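Local atomic coordinates of MlnE (Bacillus amyloliquefaciens subsp. plantarum, PDB entry 5D2E), a protein that is a polyketide synthase subunit of the macrolactin assembly line, whose N-terminal, NADP-binding B-type ketoreductase region probably reduces a beta-keto group of the growing chain. Residues G182-A190 / G426-M437. Residues are numbered along the deposited sequence; the frame is centred on the assembly and turned at random.
Sequences GEVQPIYNA and GCMDGFTQYRSM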
loop_
_atom_site.group_PDB
_atom_site.type_symbol
_atom_site.label_atom_id
_atom_site.label_comp_id
_atom_site.label_asym_id
_atom_site.label_seq_id
_atom_site.Cartn_x
_atom_site.Cartn_y
_atom_site.Cartn_z
ATOM N N GLY A 182 10.107 -16.945 3.740
ATOM C CA GLY A 182 10.469 -17.079 2.332
ATOM C C GLY A 182 9.375 -16.606 1.376
ATOM O O GLY A 182 9.603 -16.549 0.197
ATOM N N GLU A 183 8.214 -16.202 1.906
ATOM C CA GLU A 183 7.096 -15.768 1.101
ATOM C C GLU A 183 6.699 -14.343 1.415
ATOM O O GLU A 183 7.008 -13.813 2.485
ATOM C CB GLU A 183 5.901 -16.684 1.344
ATOM C CG GLU A 183 6.233 -18.138 1.157
ATOM C CD GLU A 183 6.417 -18.623 -0.281
ATOM O OE1 GLU A 183 5.912 -18.004 -1.284
ATOM O OE2 GLU A 183 7.076 -19.713 -0.405
ATOM N N VAL A 184 5.901 -13.770 0.515
ATOM C CA VAL A 184 5.438 -12.398 0.652
ATOM C C VAL A 184 3.938 -12.316 0.369
ATOM O O VAL A 184 3.408 -13.054 -0.437
ATOM C CB VAL A 184 6.199 -11.465 -0.324
ATOM C CG1 VAL A 184 7.669 -11.480 0.037
ATOM C CG2 VAL A 184 5.973 -11.875 -1.775
ATOM N N GLN A 185 3.284 -11.360 1.010
ATOM C CA GLN A 185 1.843 -11.106 0.844
ATOM C C GLN A 185 1.573 -9.585 0.646
ATOM O O GLN A 185 1.097 -8.900 1.568
ATOM C CB GLN A 185 1.102 -11.616 2.048
ATOM C CG GLN A 185 1.069 -13.137 2.187
ATOM C CD GLN A 185 0.109 -13.844 1.238
ATOM O OE1 GLN A 185 -0.160 -13.390 0.141
ATOM N NE2 GLN A 185 -0.354 -15.015 1.663
ATOM N N PRO A 186 1.905 -9.068 -0.532
ATOM C CA PRO A 186 1.764 -7.621 -0.798
ATOM C C PRO A 186 0.359 -7.129 -0.703
ATOM O O PRO A 186 0.150 -6.061 -0.181
ATOM C CB PRO A 186 2.305 -7.428 -2.212
ATOM C CG PRO A 186 2.889 -8.714 -2.631
ATOM C CD PRO A 186 2.535 -9.795 -1.654
ATOM N N ILE A 187 -0.592 -7.938 -1.134
ATOM C CA ILE A 187 -2.007 -7.578 -1.043
ATOM C C ILE A 187 -2.487 -7.639 0.404
ATOM O O ILE A 187 -2.963 -6.622 0.990
ATOM C CB ILE A 187 -2.856 -8.426 -1.981
ATOM C CG1 ILE A 187 -2.552 -8.054 -3.399
ATOM C CG2 ILE A 187 -4.337 -8.269 -1.728
ATOM C CD1 ILE A 187 -3.250 -8.883 -4.461
ATOM N N TYR A 188 -2.251 -8.770 1.066
ATOM C CA TYR A 188 -2.798 -8.867 2.392
ATOM C C TYR A 188 -2.141 -7.888 3.365
ATOM O O TYR A 188 -2.801 -7.347 4.243
ATOM C CB TYR A 188 -2.709 -10.288 2.919
ATOM C CG TYR A 188 -3.462 -11.323 2.175
ATOM C CD1 TYR A 188 -4.621 -11.035 1.539
ATOM C CD2 TYR A 188 -3.062 -12.663 2.197
ATOM C CE1 TYR A 188 -5.354 -12.014 0.883
ATOM C CE2 TYR A 188 -3.786 -13.639 1.570
ATOM C CZ TYR A 188 -4.952 -13.341 0.927
ATOM O OH TYR A 188 -5.733 -14.314 0.308
ATOM N N ASN A 189 -0.841 -7.636 3.190
ATOM C CA ASN A 189 -0.096 -6.706 4.051
ATOM C C ASN A 189 -0.613 -5.225 3.873
ATOM O O ASN A 189 -0.701 -4.456 4.818
ATOM C CB ASN A 189 1.398 -6.812 3.656
ATOM C CG ASN A 189 2.249 -5.769 4.327
ATOM O OD1 ASN A 189 2.702 -4.828 3.667
ATOM N ND2 ASN A 189 2.424 -5.891 5.600
ATOM N N ALA A 190 -1.082 -4.921 2.680
ATOM C CA ALA A 190 -1.583 -3.550 2.362
ATOM C C ALA A 190 -2.892 -3.191 3.070
ATOM O O ALA A 190 -3.229 -2.016 3.238
ATOM C CB ALA A 190 -1.680 -3.334 0.868
ATOM N N GLY A 426 -0.021 1.146 -0.539
ATOM C CA GLY A 426 0.586 0.231 0.423
ATOM C C GLY A 426 0.919 -1.094 -0.242
ATOM O O GLY A 426 1.908 -1.756 0.133
ATOM N N CYS A 427 0.136 -1.460 -1.249
ATOM C CA CYS A 427 0.403 -2.638 -2.032
ATOM C C CYS A 427 1.747 -2.552 -2.818
ATOM O O CYS A 427 2.535 -3.492 -2.766
ATOM C CB CYS A 427 -0.775 -2.947 -2.880
ATOM S SG CYS A 427 -0.551 -4.471 -3.752
ATOM N N MET A 428 2.040 -1.425 -3.445
ATOM C CA MET A 428 3.354 -1.207 -4.026
ATOM C C MET A 428 4.465 -1.303 -3.022
ATOM O O MET A 428 5.513 -1.852 -3.317
ATOM C CB MET A 428 3.435 0.159 -4.745
ATOM C CG MET A 428 2.406 0.287 -5.816
ATOM S SD MET A 428 2.592 1.601 -7.018
ATOM C CE MET A 428 2.625 3.063 -5.981
ATOM N N ASP A 429 4.273 -0.701 -1.850
ATOM C CA ASP A 429 5.255 -0.724 -0.824
ATOM C C ASP A 429 5.665 -2.195 -0.455
ATOM O O ASP A 429 6.872 -2.503 -0.341
ATOM C CB ASP A 429 4.802 -0.028 0.446
ATOM C CG ASP A 429 4.405 1.445 0.247
ATOM O OD1 ASP A 429 4.785 2.068 -0.753
ATOM O OD2 ASP A 429 3.746 1.963 1.173
ATOM N N GLY A 430 4.672 -3.067 -0.295
ATOM C CA GLY A 430 4.909 -4.486 -0.041
ATOM C C GLY A 430 5.422 -5.266 -1.260
ATOM O O GLY A 430 6.222 -6.217 -1.109
ATOM N N PHE A 431 5.095 -4.797 -2.461
ATOM C CA PHE A 431 5.505 -5.478 -3.658
ATOM C C PHE A 431 7.016 -5.451 -3.850
ATOM O O PHE A 431 7.584 -6.290 -4.564
ATOM C CB PHE A 431 4.778 -4.929 -4.890
ATOM C CG PHE A 431 4.998 -5.750 -6.143
ATOM C CD1 PHE A 431 4.409 -7.010 -6.281
ATOM C CD2 PHE A 431 5.831 -5.297 -7.165
ATOM C CE1 PHE A 431 4.626 -7.786 -7.431
ATOM C CE2 PHE A 431 5.992 -6.036 -8.330
ATOM C CZ PHE A 431 5.420 -7.283 -8.474
ATOM N N THR A 432 7.674 -4.463 -3.225
ATOM C CA THR A 432 9.100 -4.382 -3.269
ATOM C C THR A 432 9.704 -5.729 -2.781
ATOM O O THR A 432 10.766 -6.159 -3.289
ATOM C CB THR A 432 9.684 -3.303 -2.344
ATOM O OG1 THR A 432 9.245 -3.556 -1.031
ATOM C CG2 THR A 432 9.284 -1.868 -2.766
ATOM N N GLN A 433 9.074 -6.371 -1.809
ATOM C CA GLN A 433 9.606 -7.633 -1.268
ATOM C C GLN A 433 9.448 -8.777 -2.252
ATOM O O GLN A 433 10.203 -9.724 -2.184
ATOM C CB GLN A 433 8.850 -8.010 -0.017
ATOM C CG GLN A 433 9.144 -7.073 1.139
ATOM C CD GLN A 433 8.493 -7.629 2.431
ATOM O OE1 GLN A 433 8.667 -8.832 2.793
ATOM N NE2 GLN A 433 7.689 -6.784 3.098
ATOM N N TYR A 434 8.448 -8.722 -3.130
ATOM C CA TYR A 434 8.277 -9.712 -4.141
ATOM C C TYR A 434 9.413 -9.628 -5.135
ATOM O O TYR A 434 9.992 -10.633 -5.572
ATOM C CB TYR A 434 6.909 -9.559 -4.826
ATOM C CG TYR A 434 6.629 -10.525 -5.974
ATOM C CD1 TYR A 434 7.005 -10.218 -7.297
ATOM C CD2 TYR A 434 5.993 -11.744 -5.740
ATOM C CE1 TYR A 434 6.725 -11.083 -8.349
ATOM C CE2 TYR A 434 5.744 -12.636 -6.788
ATOM C CZ TYR A 434 6.117 -12.306 -8.086
ATOM O OH TYR A 434 5.817 -13.179 -9.119
ATOM N N ARG A 435 9.744 -8.413 -5.540
ATOM C CA ARG A 435 10.823 -8.257 -6.523
ATOM C C ARG A 435 12.155 -8.777 -5.963
ATOM O O ARG A 435 12.944 -9.369 -6.681
ATOM C CB ARG A 435 10.951 -6.780 -6.964
ATOM C CG ARG A 435 9.705 -6.323 -7.691
ATOM C CD ARG A 435 9.985 -5.075 -8.509
ATOM N NE ARG A 435 10.443 -5.447 -9.855
ATOM C CZ ARG A 435 11.610 -5.141 -10.371
ATOM N NH1 ARG A 435 12.536 -4.504 -9.663
ATOM N NH2 ARG A 435 11.836 -5.484 -11.594
ATOM N N SER A 436 12.378 -8.518 -4.683
ATOM C CA SER A 436 13.524 -8.987 -3.956
ATOM C C SER A 436 13.518 -10.514 -3.926
ATOM O O SER A 436 14.548 -11.166 -4.141
ATOM C CB SER A 436 13.393 -8.426 -2.529
ATOM O OG SER A 436 14.557 -8.705 -1.883
ATOM N N MET A 437 12.395 -11.083 -3.494
ATOM C CA MET A 437 12.262 -12.534 -3.384
ATOM C C MET A 437 12.593 -13.201 -4.709
ATOM O O MET A 437 13.237 -14.252 -4.746
ATOM C CB MET A 437 10.836 -12.921 -2.972
ATOM C CG MET A 437 10.500 -14.422 -3.001
ATOM S SD MET A 437 8.784 -14.768 -2.501
ATOM C CE MET A 437 7.889 -14.370 -3.974
HETATM O O HOH W 1 6.965 -10.774 3.880
#
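Pro-186 and Ala-190, one helical turn apart, face the two glycines of helix 419-437, and these glycines together with Ala-190 let the backbones come together. The CA atoms of Pro-186 and Gly-430 are 4.5 Å apart; with no side chain at Gly-430 in the way, the compact proline ring lies against bare backbone, its CB 3.8 Å from Phe-431 N. Ala-190 CB lies over the Gly-426 to Cys-427 peptide, 3.4 Å from Cys-427 N. The two short helical segments approach to 7.9 Å between axes and run at 138°, nearer antiparallel than parallel. Proline suits the first turn, right after the N-cap residue Gln-185, where its missing N-H costs no helical bond.

Around these close points the packing is apolar. Cys-427 SG, trans to the backbone N (chi1 -175°), comes 4.1 Å from Ile-187 CG1, while the proline ring sets CG at the edge of the Phe-431 ring. Val-184, still in extended chain, divides its branches: CG1 lies 3.7 Å from Gln-433 CB, whereas CG2 meets the rim of the Tyr-434 ring in its plane and Met-437 CE at 3.8 Å. A bend at chi3 (79°) turns that methyl back to the valine, and Met-437 SD sits 3.3 Å from Gly-182 O.

No direct hydrogen bond crosses the interface; at its more exposed margin a water may link Gln-433 OE1 and, weakly, Glu-183 O.

The contact joins the two Rossmann-like halves of the ketoreductase region, helix 186-201 belonging to the half without bound NADP and helix 419-437 to the half that holds it. Helix 141-164 and strand 171-180 back the first segment through Tyr-188; behind the second lie helix 386-394, touched by Phe-431, and strands 402-408 and 443-453, whose Ser-407, Ser-446 and Asn-448 bind Asp-429.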